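Local coordinates for proximal thread matrix protein 1 (Mytilus galloprovincialis, PDB 4CN9) that probably binds collagen in the matrix of the mussel byssus, using paired von Willebrand factor type A domains, one with a zinc-occupied MIDAS motif, at residues T140-G145 with T209-I214; K189-A192 with T196-A199; I255-D260 with G323-V328; D340-A345 with K363-L368. All coordinates share one frame; numbering follows the deposited sequence.

Contact 1 (T140-G145 with T209-I214); sequences TEIGTG and TELEQI
Ile142 and Glu210 point at each other from opposite directions, and the CD1 methyl of Ile142 stops 3.6 Å from OE2 of Glu210. Ile142 divides its work between two branches. With CG1 beside the backbone N (chi1 -65°), the longer arm carries CD1 to the Glu210 carboxylate and, more loosely, to CD2 of Leu211 at 4.5 Å. The CG2 methyl, anti to the backbone N, meets CD1 of Ile214 at 3.6 Å, where the two isoleucines cross obliquely. The carboxylate does not face a methyl alone: Glu210 is extended and OE2 accepts a hydrogen bond from Ser177 N. Just ahead of helix 142-153, Glu141 is at the N-cap position; its OE1 accepts a hydrogen bond from Thr144 OG1 at 2.8 Å, using the lone pair away from OE2. This is the metal-bearing end of a von Willebrand factor type A domain: the Ile142 side chain lies about 6 Å from that of Asp61, a zinc-site residue of this protein though not a ligand in this model. The bound zinc ion is about 9 Å from Ile142. The helices thus meet through methyl packing plus one methyl set against a carboxylate oxygen, which a backbone amide satisfies and probably orients.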
loop_
_atom_site.group_PDB
_atom_site.type_symbol
_atom_site.label_atom_id
_atom_site.label_comp_id
_atom_site.label_asym_id
_atom_site.label_seq_id
_atom_site.Cartn_x
_atom_site.Cartn_y
_atom_site.Cartn_z
ATOM N N THR A 140 21.046 12.482 3.155
ATOM C CA THR A 140 19.593 12.262 3.180
ATOM C C THR A 140 19.256 10.957 3.911
ATOM O O THR A 140 19.342 9.871 3.337
ATOM C CB THR A 140 19.017 12.233 1.748
ATOM O OG1 THR A 140 19.331 13.460 1.086
ATOM C CG2 THR A 140 17.494 12.045 1.752
ATOM N N GLU A 141 18.877 11.061 5.181
ATOM C CA GLU A 141 18.623 9.877 5.996
ATOM C C GLU A 141 17.128 9.629 6.149
ATOM O O GLU A 141 16.545 9.917 7.197
ATOM C CB GLU A 141 19.245 10.028 7.385
ATOM C CG GLU A 141 20.737 10.246 7.412
ATOM C CD GLU A 141 21.248 10.486 8.841
ATOM O OE1 GLU A 141 20.841 9.748 9.757
ATOM O OE2 GLU A 141 22.039 11.420 9.055
ATOM N N ILE A 142 16.520 9.067 5.111
ATOM C CA ILE A 142 15.094 8.803 5.119
ATOM C C ILE A 142 14.746 7.828 6.253
ATOM O O ILE A 142 13.760 8.005 6.972
ATOM C CB ILE A 142 14.628 8.243 3.749
ATOM C CG1 ILE A 142 14.823 9.311 2.657
ATOM C CG2 ILE A 142 13.183 7.764 3.829
ATOM C CD1 ILE A 142 14.266 8.941 1.266
ATOM N N GLY A 143 15.550 6.785 6.404
ATOM C CA GLY A 143 15.273 5.777 7.410
ATOM C C GLY A 143 15.384 6.323 8.820
ATOM O O GLY A 143 14.585 5.961 9.684
ATOM N N THR A 144 16.372 7.183 9.062
ATOM C CA THR A 144 16.530 7.797 10.381
ATOM C C THR A 144 15.312 8.649 10.683
ATOM O O THR A 144 14.821 8.660 11.807
ATOM C CB THR A 144 17.812 8.631 10.488
ATOM O OG1 THR A 144 18.927 7.807 10.146
ATOM C CG2 THR A 144 18.011 9.169 11.901
ATOM N N GLY A 145 14.798 9.338 9.664
ATOM C CA GLY A 145 13.575 10.115 9.813
ATOM C C GLY A 145 12.390 9.246 10.214
ATOM O O GLY A 145 11.649 9.580 11.144
ATOM N N THR A 209 11.345 3.324 -6.701
ATOM C CA THR A 209 11.124 2.016 -6.097
ATOM C C THR A 209 11.393 2.043 -4.599
ATOM O O THR A 209 10.770 1.303 -3.853
ATOM C CB THR A 209 11.982 0.935 -6.767
ATOM O OG1 THR A 209 13.326 1.410 -6.899
ATOM C CG2 THR A 209 11.425 0.616 -8.146
ATOM N N GLU A 210 12.314 2.900 -4.163
ATOM C CA GLU A 210 12.576 3.073 -2.731
ATOM C C GLU A 210 11.368 3.705 -2.043
ATOM O O GLU A 210 10.947 3.276 -0.970
ATOM C CB GLU A 210 13.831 3.932 -2.511
ATOM C CG GLU A 210 13.970 4.514 -1.104
ATOM C CD GLU A 210 15.315 5.201 -0.888
ATOM O OE1 GLU A 210 16.292 4.488 -0.549
ATOM O OE2 GLU A 210 15.397 6.449 -1.059
ATOM N N LEU A 211 10.800 4.732 -2.662
ATOM C CA LEU A 211 9.597 5.344 -2.114
ATOM C C LEU A 211 8.436 4.346 -2.108
ATOM O O LEU A 211 7.637 4.298 -1.168
ATOM C CB LEU A 211 9.234 6.606 -2.891
ATOM C CG LEU A 211 10.262 7.747 -2.814
ATOM C CD1 LEU A 211 9.675 9.033 -3.412
ATOM C CD2 LEU A 211 10.774 7.983 -1.386
ATOM N N GLU A 212 8.355 3.534 -3.158
ATOM C CA GLU A 212 7.314 2.512 -3.250
ATOM C C GLU A 212 7.401 1.461 -2.135
ATOM O O GLU A 212 6.380 0.912 -1.715
ATOM C CB GLU A 212 7.349 1.819 -4.616
ATOM C CG GLU A 212 6.676 2.617 -5.702
ATOM C CD GLU A 212 6.873 2.020 -7.085
ATOM O OE1 GLU A 212 7.760 1.149 -7.249
ATOM O OE2 GLU A 212 6.129 2.432 -8.001
ATOM N N GLN A 213 8.607 1.176 -1.670
ATOM C CA GLN A 213 8.798 0.235 -0.576
ATOM C C GLN A 213 8.383 0.868 0.759
ATOM O O GLN A 213 7.868 0.181 1.636
ATOM C CB GLN A 213 10.261 -0.188 -0.465
ATOM C CG GLN A 213 10.849 -0.912 -1.660
ATOM C CD GLN A 213 12.269 -1.413 -1.387
ATOM O OE1 GLN A 213 13.222 -0.626 -1.308
ATOM N NE2 GLN A 213 12.409 -2.726 -1.216
ATOM N N ILE A 214 8.620 2.172 0.892
ATOM C CA ILE A 214 8.328 2.930 2.120
ATOM C C ILE A 214 6.843 3.189 2.332
ATOM O O ILE A 214 6.325 3.006 3.432
ATOM C CB ILE A 214 9.086 4.284 2.103
ATOM C CG1 ILE A 214 10.584 4.037 2.266
ATOM C CG2 ILE A 214 8.602 5.198 3.205
ATOM C CD1 ILE A 214 11.457 5.215 1.886
#

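Contact 2 (K189-A192 with T196-A199); sequences KLKA and TVIA
The beta-alpha-beta crossover formed by strand 166-173, helix 183-192 and strand 195-202 is closed here, where Leu190 and Lys191 in the last part of the helix settle on Val197 of the returning strand. One methyl group does the receiving. CG2 of Val197 lies 3.7 Å from CG of Lys191 and 4.2 Å from its CD, so the aliphatic part of the lysine passes across the valine at about a right angle. Leu190 adds a looser touch from its CD2, 4.3 Å from the same Val197 CG2. The lysine does not run straight: a bend at chi3 (-72°) takes the chain off the valine once CD is passed. Its NZ then donates to the carbonyl oxygens of Gln213 and Ala215, with a weak further bond to that of Ile214. The ammonium group therefore gathers backbone oxygens where helix 208-214 finishes, a place where the helix dipole would probably favour a positive charge. Val197 is held on its backbone side as well, its N bonding to Thr216 OG1. Lys191 thus serves two chemistries at once, its methylenes covering a buried valine of the sheet while its charged end binds the next helix.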
loop_
_atom_site.group_PDB
_atom_site.type_symbol
_atom_site.label_atom_id
_atom_site.label_comp_id
_atom_site.label_asym_id
_atom_site.label_seq_id
_atom_site.Cartn_x
_atom_site.Cartn_y
_atom_site.Cartn_z
ATOM N N LYS A 189 8.495 -1.228 10.347
ATOM C CA LYS A 189 8.122 -1.097 11.759
ATOM C C LYS A 189 7.079 0.001 11.946
ATOM O O LYS A 189 6.134 -0.123 12.729
ATOM C CB LYS A 189 9.350 -0.794 12.606
ATOM C CG LYS A 189 10.373 -1.909 12.665
ATOM C CD LYS A 189 11.541 -1.444 13.532
ATOM C CE LYS A 189 12.580 -2.507 13.733
ATOM N NZ LYS A 189 13.729 -1.997 14.551
ATOM N N LEU A 190 7.234 1.088 11.210
ATOM C CA LEU A 190 6.308 2.200 11.356
ATOM C C LEU A 190 4.910 1.783 10.922
ATOM O O LEU A 190 3.925 1.971 11.646
ATOM C CB LEU A 190 6.820 3.404 10.548
ATOM C CG LEU A 190 6.043 4.707 10.651
ATOM C CD1 LEU A 190 5.931 5.189 12.102
ATOM C CD2 LEU A 190 6.713 5.768 9.765
ATOM N N LYS A 191 4.816 1.171 9.751
ATOM C CA LYS A 191 3.518 0.776 9.223
ATOM C C LYS A 191 2.897 -0.334 10.081
ATOM O O LYS A 191 1.677 -0.427 10.186
ATOM C CB LYS A 191 3.631 0.369 7.745
ATOM C CG LYS A 191 3.956 1.543 6.815
ATOM C CD LYS A 191 4.033 1.154 5.315
ATOM C CE LYS A 191 5.265 0.346 5.001
ATOM N NZ LYS A 191 5.367 -0.041 3.567
ATOM N N ALA A 192 3.733 -1.153 10.714
ATOM C CA ALA A 192 3.233 -2.227 11.579
ATOM C C ALA A 192 2.468 -1.657 12.778
ATOM O O ALA A 192 1.684 -2.361 13.404
ATOM C CB ALA A 192 4.388 -3.120 12.051
ATOM N N THR A 196 -0.341 5.058 8.273
ATOM C CA THR A 196 -0.403 5.234 6.824
ATOM C C THR A 196 0.786 6.082 6.399
ATOM O O THR A 196 1.066 7.104 7.029
ATOM C CB THR A 196 -1.691 5.968 6.390
ATOM O OG1 THR A 196 -2.837 5.244 6.839
ATOM C CG2 THR A 196 -1.762 6.113 4.874
ATOM N N VAL A 197 1.480 5.666 5.339
ATOM C CA VAL A 197 2.611 6.414 4.830
ATOM C C VAL A 197 2.400 6.843 3.365
ATOM O O VAL A 197 2.161 6.019 2.473
ATOM C CB VAL A 197 3.918 5.617 4.978
ATOM C CG1 VAL A 197 5.094 6.441 4.518
ATOM C CG2 VAL A 197 4.108 5.174 6.429
ATOM N N ILE A 198 2.468 8.151 3.142
ATOM C CA ILE A 198 2.397 8.723 1.801
ATOM C C ILE A 198 3.771 9.304 1.512
ATOM O O ILE A 198 4.380 9.946 2.381
ATOM C CB ILE A 198 1.307 9.827 1.719
ATOM C CG1 ILE A 198 -0.076 9.204 1.905
ATOM C CG2 ILE A 198 1.378 10.575 0.389
ATOM C CD1 ILE A 198 -1.128 10.143 2.508
ATOM N N ALA A 199 4.279 9.051 0.312
ATOM C CA ALA A 199 5.594 9.532 -0.082
ATOM C C ALA A 199 5.502 10.415 -1.336
ATOM O O ALA A 199 4.928 10.014 -2.348
ATOM C CB ALA A 199 6.519 8.352 -0.353
#

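Contact 3 (I255-D260 with G323-V328); sequences IAFVFD and GAIDKV
Phe259 has its CG lodged between the backbone N and the carbonyl carbon (chi1 69°), and this rotamer sends the ring out from the strand toward Val328. The neighbouring aromatic of the same strand face, Phe257, takes the other route, with chi1 near -67°, and its ring goes to Ile325. Both belong to strand 253-260 of the second von Willebrand factor type A domain, whose Rossmann-like core is a mostly parallel sheet flanked by helices, and they reach from the sheet to the last turn of helix 318-327 and to Val328 just after it. The backbones stand well apart, 9.6 Å between the CA atoms of Phe257 and Ile325, so long side chains have to cross the gap. Ile325 does so with its CG1 arm, which brings CD1 to 4.4 Å from CE2 of Phe257, an oblique approach to the ring. Val328, which comes from the opposite direction to Phe259, also meets its ring obliquely. No hydrogen bond links the two segments, and the two touches are only part of the packing: Phe259 also packs on Tyr273, Met276 and Met280 of helix 272-285, and Phe257 on Met280. Polar bonds tie that helix to the segment 323-328, since Lys277 NZ donates to the carbonyl oxygens of Asp326 and Val328 while Asp326 makes a salt bridge with Lys281. Val328 itself is positioned by its N, which bonds to Ile325 O at 3.3 Å, and its CG1, anti to the backbone N, ends 4.1 Å from CZ of Phe259.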
loop_
_atom_site.group_PDB
_atom_site.type_symbol
_atom_site.label_atom_id
_atom_site.label_comp_id
_atom_site.label_asym_id
_atom_site.label_seq_id
_atom_site.Cartn_x
_atom_site.Cartn_y
_atom_site.Cartn_z
ATOM N N ILE A 255 -13.090 -11.035 -4.687
ATOM C CA ILE A 255 -11.771 -11.635 -4.525
ATOM C C ILE A 255 -11.478 -12.641 -5.622
ATOM O O ILE A 255 -12.186 -13.645 -5.758
ATOM C CB ILE A 255 -11.654 -12.429 -3.204
ATOM C CG1 ILE A 255 -12.154 -11.620 -2.004
ATOM C CG2 ILE A 255 -10.214 -12.881 -2.974
ATOM C CD1 ILE A 255 -11.250 -10.538 -1.593
ATOM N N ALA A 256 -10.408 -12.411 -6.367
ATOM C CA ALA A 256 -10.005 -13.358 -7.396
ATOM C C ALA A 256 -8.716 -14.092 -7.052
ATOM O O ALA A 256 -7.670 -13.467 -6.824
ATOM C CB ALA A 256 -9.886 -12.647 -8.739
ATOM N N PHE A 257 -8.796 -15.425 -7.008
ATOM C CA PHE A 257 -7.598 -16.255 -6.943
ATOM C C PHE A 257 -7.074 -16.421 -8.354
ATOM O O PHE A 257 -7.796 -16.863 -9.239
ATOM C CB PHE A 257 -7.896 -17.641 -6.384
ATOM C CG PHE A 257 -8.308 -17.639 -4.943
ATOM C CD1 PHE A 257 -7.386 -17.374 -3.957
ATOM C CD2 PHE A 257 -9.612 -17.927 -4.586
ATOM C CE1 PHE A 257 -7.768 -17.378 -2.623
ATOM C CE2 PHE A 257 -10.004 -17.944 -3.256
ATOM C CZ PHE A 257 -9.079 -17.666 -2.274
ATOM N N VAL A 258 -5.822 -16.059 -8.558
ATOM C CA VAL A 258 -5.187 -16.215 -9.851
ATOM C C VAL A 258 -4.023 -17.146 -9.610
ATOM O O VAL A 258 -2.997 -16.732 -9.050
ATOM C CB VAL A 258 -4.687 -14.875 -10.384
ATOM C CG1 VAL A 258 -3.989 -15.058 -11.724
ATOM C CG2 VAL A 258 -5.860 -13.886 -10.502
ATOM N N PHE A 259 -4.187 -18.411 -9.971
ATOM C CA PHE A 259 -3.175 -19.388 -9.603
ATOM C C PHE A 259 -2.653 -20.336 -10.683
ATOM O O PHE A 259 -3.318 -20.654 -11.667
ATOM C CB PHE A 259 -3.595 -20.170 -8.367
ATOM C CG PHE A 259 -4.737 -21.104 -8.559
ATOM C CD1 PHE A 259 -4.518 -22.427 -8.943
ATOM C CD2 PHE A 259 -6.037 -20.708 -8.256
ATOM C CE1 PHE A 259 -5.582 -23.314 -9.085
ATOM C CE2 PHE A 259 -7.105 -21.589 -8.391
ATOM C CZ PHE A 259 -6.880 -22.896 -8.804
ATOM N N ASP A 260 -1.412 -20.739 -10.427
ATOM C CA ASP A 260 -0.593 -21.597 -11.249
ATOM C C ASP A 260 -1.240 -22.970 -11.365
ATOM O O ASP A 260 -1.577 -23.592 -10.356
ATOM C CB ASP A 260 0.766 -21.682 -10.547
ATOM C CG ASP A 260 1.802 -22.474 -11.298
ATOM O OD1 ASP A 260 1.497 -23.135 -12.315
ATOM O OD2 ASP A 260 2.967 -22.422 -10.827
ATOM N N GLY A 323 -16.057 -26.354 -3.482
ATOM C CA GLY A 323 -16.159 -27.485 -4.386
ATOM C C GLY A 323 -15.735 -27.112 -5.801
ATOM O O GLY A 323 -15.181 -27.934 -6.521
ATOM N N ALA A 324 -15.986 -25.871 -6.207
ATOM C CA ALA A 324 -15.555 -25.429 -7.534
ATOM C C ALA A 324 -14.030 -25.342 -7.604
ATOM O O ALA A 324 -13.413 -25.726 -8.611
ATOM C CB ALA A 324 -16.193 -24.092 -7.887
ATOM N N ILE A 325 -13.421 -24.845 -6.533
ATOM C CA ILE A 325 -11.961 -24.784 -6.464
ATOM C C ILE A 325 -11.362 -26.184 -6.613
ATOM O O ILE A 325 -10.387 -26.395 -7.344
ATOM C CB ILE A 325 -11.506 -24.142 -5.135
ATOM C CG1 ILE A 325 -11.736 -22.624 -5.201
ATOM C CG2 ILE A 325 -10.048 -24.443 -4.863
ATOM C CD1 ILE A 325 -11.699 -21.943 -3.876
ATOM N N ASP A 326 -11.990 -27.153 -5.959
ATOM C CA ASP A 326 -11.477 -28.518 -5.942
ATOM C C ASP A 326 -11.569 -29.247 -7.282
ATOM O O ASP A 326 -10.780 -30.158 -7.552
ATOM C CB ASP A 326 -12.196 -29.320 -4.864
ATOM C CG ASP A 326 -11.442 -29.322 -3.549
ATOM O OD1 ASP A 326 -10.228 -29.049 -3.564
ATOM O OD2 ASP A 326 -12.064 -29.583 -2.507
ATOM N N LYS A 327 -12.531 -28.853 -8.108
ATOM C CA LYS A 327 -12.711 -29.445 -9.428
ATOM C C LYS A 327 -11.694 -28.965 -10.468
ATOM O O LYS A 327 -11.569 -29.554 -11.543
ATOM C CB LYS A 327 -14.126 -29.149 -9.944
ATOM C CG LYS A 327 -15.208 -30.035 -9.352
ATOM C CD LYS A 327 -16.566 -29.780 -10.006
ATOM C CE LYS A 327 -17.695 -29.917 -8.991
ATOM N NZ LYS A 327 -19.023 -29.512 -9.543
ATOM N N VAL A 328 -10.961 -27.905 -10.166
ATOM C CA VAL A 328 -10.026 -27.344 -11.143
ATOM C C VAL A 328 -8.869 -28.308 -11.415
ATOM O O VAL A 328 -8.222 -28.787 -10.491
ATOM C CB VAL A 328 -9.505 -25.968 -10.685
ATOM C CG1 VAL A 328 -8.394 -25.462 -11.601
ATOM C CG2 VAL A 328 -10.652 -24.984 -10.667
#

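Contact 4 (D340-A345 with K363-L368); sequences DGLENA and KVVILL
Leu342 and Leu367 make the principal apolar contact between helix 338-349 and strand 362-369, their side chains crossing at about a right angle. The CD1 methyl of Leu367 sits at the fork of the other leucine, 3.8 Å from CD2 of Leu342 and 3.9 Å from its CG. That placement follows from Leu342 holding CG beside the backbone N (chi1 -70°), which swings the branched end round toward the strand although the side chain does not leave the helix in that direction. The same CD2 of Leu342 also reaches CG1 of Val365, more distantly at 4.3 Å, so a single methyl bridges two strand residues spaced two apart. Ala345, one turn farther along, faces the strand with a short side chain whose CB stays 4.6 Å from CG2 of Val365.

Hydrogen bonding serves each partner separately and never spans the contact. Within the helix, Ala345 N bonds to Gly341 O at 3.1 Å, and Asn344 N to Asp340 O at 2.8 Å. The strand is paired on both flanks, Val364 with Asp254 and Ala256, Val365 with Val392 and Val394.

Strand 362-369 thus lies inside the sheet between strands 253-260 and 391-398, and helix 338-349 covers the face on which Val258 of the first of these packs beside Val365 and Leu367, with Phe350 from the following loop on Val365 too.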
loop_
_atom_site.group_PDB
_atom_site.type_symbol
_atom_site.label_atom_id
_atom_site.label_comp_id
_atom_site.label_asym_id
_atom_site.label_seq_id
_atom_site.Cartn_x
_atom_site.Cartn_y
_atom_site.Cartn_z
ATOM N N ASP A 340 -0.690 -13.435 -18.295
ATOM C CA ASP A 340 -1.996 -13.786 -18.869
ATOM C C ASP A 340 -3.060 -13.936 -17.777
ATOM O O ASP A 340 -4.209 -13.509 -17.953
ATOM C CB ASP A 340 -1.885 -15.088 -19.654
ATOM C CG ASP A 340 -1.164 -14.918 -20.974
ATOM O OD1 ASP A 340 0.028 -14.527 -20.972
ATOM O OD2 ASP A 340 -1.805 -15.183 -22.018
ATOM N N GLY A 341 -2.677 -14.551 -16.659
ATOM C CA GLY A 341 -3.566 -14.684 -15.508
ATOM C C GLY A 341 -4.105 -13.346 -15.028
ATOM O O GLY A 341 -5.298 -13.185 -14.786
ATOM N N LEU A 342 -3.208 -12.382 -14.880
ATOM C CA LEU A 342 -3.583 -11.039 -14.451
ATOM C C LEU A 342 -4.446 -10.319 -15.501
ATOM O O LEU A 342 -5.436 -9.669 -15.147
ATOM C CB LEU A 342 -2.332 -10.220 -14.141
ATOM C CG LEU A 342 -1.554 -10.639 -12.886
ATOM C CD1 LEU A 342 -0.222 -9.949 -12.829
ATOM C CD2 LEU A 342 -2.356 -10.365 -11.608
ATOM N N GLU A 343 -4.066 -10.423 -16.780
ATOM C CA GLU A 343 -4.880 -9.871 -17.875
ATOM C C GLU A 343 -6.305 -10.440 -17.851
ATOM O O GLU A 343 -7.293 -9.713 -17.975
ATOM C CB GLU A 343 -4.237 -10.157 -19.245
ATOM C CG GLU A 343 -5.078 -9.670 -20.438
ATOM C CD GLU A 343 -4.932 -10.542 -21.704
ATOM O OE1 GLU A 343 -4.695 -11.777 -21.617
ATOM O OE2 GLU A 343 -5.066 -9.984 -22.806
ATOM N N ASN A 344 -6.404 -11.753 -17.700
ATOM C CA ASN A 344 -7.687 -12.413 -17.664
ATOM C C ASN A 344 -8.548 -11.896 -16.489
ATOM O O ASN A 344 -9.743 -11.634 -16.655
ATOM C CB ASN A 344 -7.492 -13.935 -17.592
ATOM C CG ASN A 344 -8.780 -14.702 -17.817
ATOM O OD1 ASN A 344 -9.676 -14.705 -16.967
ATOM N ND2 ASN A 344 -8.864 -15.386 -18.941
ATOM N N ALA A 345 -7.941 -11.719 -15.322
ATOM C CA ALA A 345 -8.685 -11.205 -14.177
ATOM C C ALA A 345 -9.192 -9.812 -14.537
ATOM O O ALA A 345 -10.334 -9.463 -14.250
ATOM C CB ALA A 345 -7.804 -11.151 -12.945
ATOM N N LYS A 363 -11.763 -4.667 -4.270
ATOM C CA LYS A 363 -11.323 -5.703 -5.209
ATOM C C LYS A 363 -9.944 -6.177 -4.790
ATOM O O LYS A 363 -9.084 -5.363 -4.446
ATOM C CB LYS A 363 -11.288 -5.163 -6.642
ATOM C CG LYS A 363 -12.664 -4.759 -7.187
ATOM C CD LYS A 363 -12.583 -4.162 -8.583
ATOM C CE LYS A 363 -11.799 -2.855 -8.604
ATOM N NZ LYS A 363 -12.485 -1.759 -7.862
ATOM N N VAL A 364 -9.748 -7.496 -4.816
ATOM C CA VAL A 364 -8.502 -8.114 -4.392
ATOM C C VAL A 364 -8.124 -9.244 -5.361
ATOM O O VAL A 364 -8.972 -10.014 -5.799
ATOM C CB VAL A 364 -8.611 -8.736 -2.959
ATOM C CG1 VAL A 364 -7.260 -9.270 -2.497
ATOM C CG2 VAL A 364 -9.143 -7.706 -1.951
ATOM N N VAL A 365 -6.847 -9.328 -5.687
ATOM C CA VAL A 365 -6.295 -10.485 -6.364
ATOM C C VAL A 365 -5.285 -11.147 -5.449
ATOM O O VAL A 365 -4.402 -10.493 -4.892
ATOM C CB VAL A 365 -5.566 -10.106 -7.685
ATOM C CG1 VAL A 365 -4.660 -11.261 -8.146
ATOM C CG2 VAL A 365 -6.569 -9.748 -8.766
ATOM N N ILE A 366 -5.411 -12.454 -5.286
ATOM C CA ILE A 366 -4.393 -13.217 -4.606
ATOM C C ILE A 366 -3.778 -14.126 -5.656
ATOM O O ILE A 366 -4.440 -15.020 -6.158
ATOM C CB ILE A 366 -4.974 -14.075 -3.494
ATOM C CG1 ILE A 366 -5.673 -13.194 -2.452
ATOM C CG2 ILE A 366 -3.877 -14.899 -2.838
ATOM C CD1 ILE A 366 -6.504 -13.968 -1.469
ATOM N N LEU A 367 -2.511 -13.886 -5.969
ATOM C CA LEU A 367 -1.803 -14.649 -6.988
ATOM C C LEU A 367 -0.802 -15.613 -6.355
ATOM O O LEU A 367 -0.066 -15.254 -5.419
ATOM C CB LEU A 367 -1.092 -13.709 -7.954
ATOM C CG LEU A 367 -0.456 -14.364 -9.183
ATOM C CD1 LEU A 367 -0.602 -13.477 -10.411
ATOM C CD2 LEU A 367 0.991 -14.696 -8.931
ATOM N N LEU A 368 -0.779 -16.833 -6.882
ATOM C CA LEU A 368 0.129 -17.882 -6.428
ATOM C C LEU A 368 0.875 -18.471 -7.632
ATOM O O LEU A 368 0.247 -18.877 -8.608
ATOM C CB LEU A 368 -0.664 -19.000 -5.737
ATOM C CG LEU A 368 -1.310 -18.793 -4.367
ATOM C CD1 LEU A 368 -2.821 -19.047 -4.368
ATOM C CD2 LEU A 368 -0.610 -19.732 -3.361
#

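In the fold
The four contacts come as two pairs, one in each von Willebrand factor type A domain. In the first domain, contact 2 is nested in the loop that contact 1 closes; their centres are 10 Å apart, helix 208-214 is the next element after strand 195-202, and Lys191 NZ meets Gln213 O. In the second, contact 3 closes before contact 4 opens, with centres 11 Å apart; adjacent strands 253-260 and 362-369 join them through backbone bonds of Ala256 with Val364 and Ile366, helices packing on opposite faces. Between domains the nearest atoms stay about 15 Å apart. Each domain has its own six-stranded, helix-flanked sheet, and of these contacts contact 1 adjoins the zinc-bearing MIDAS site.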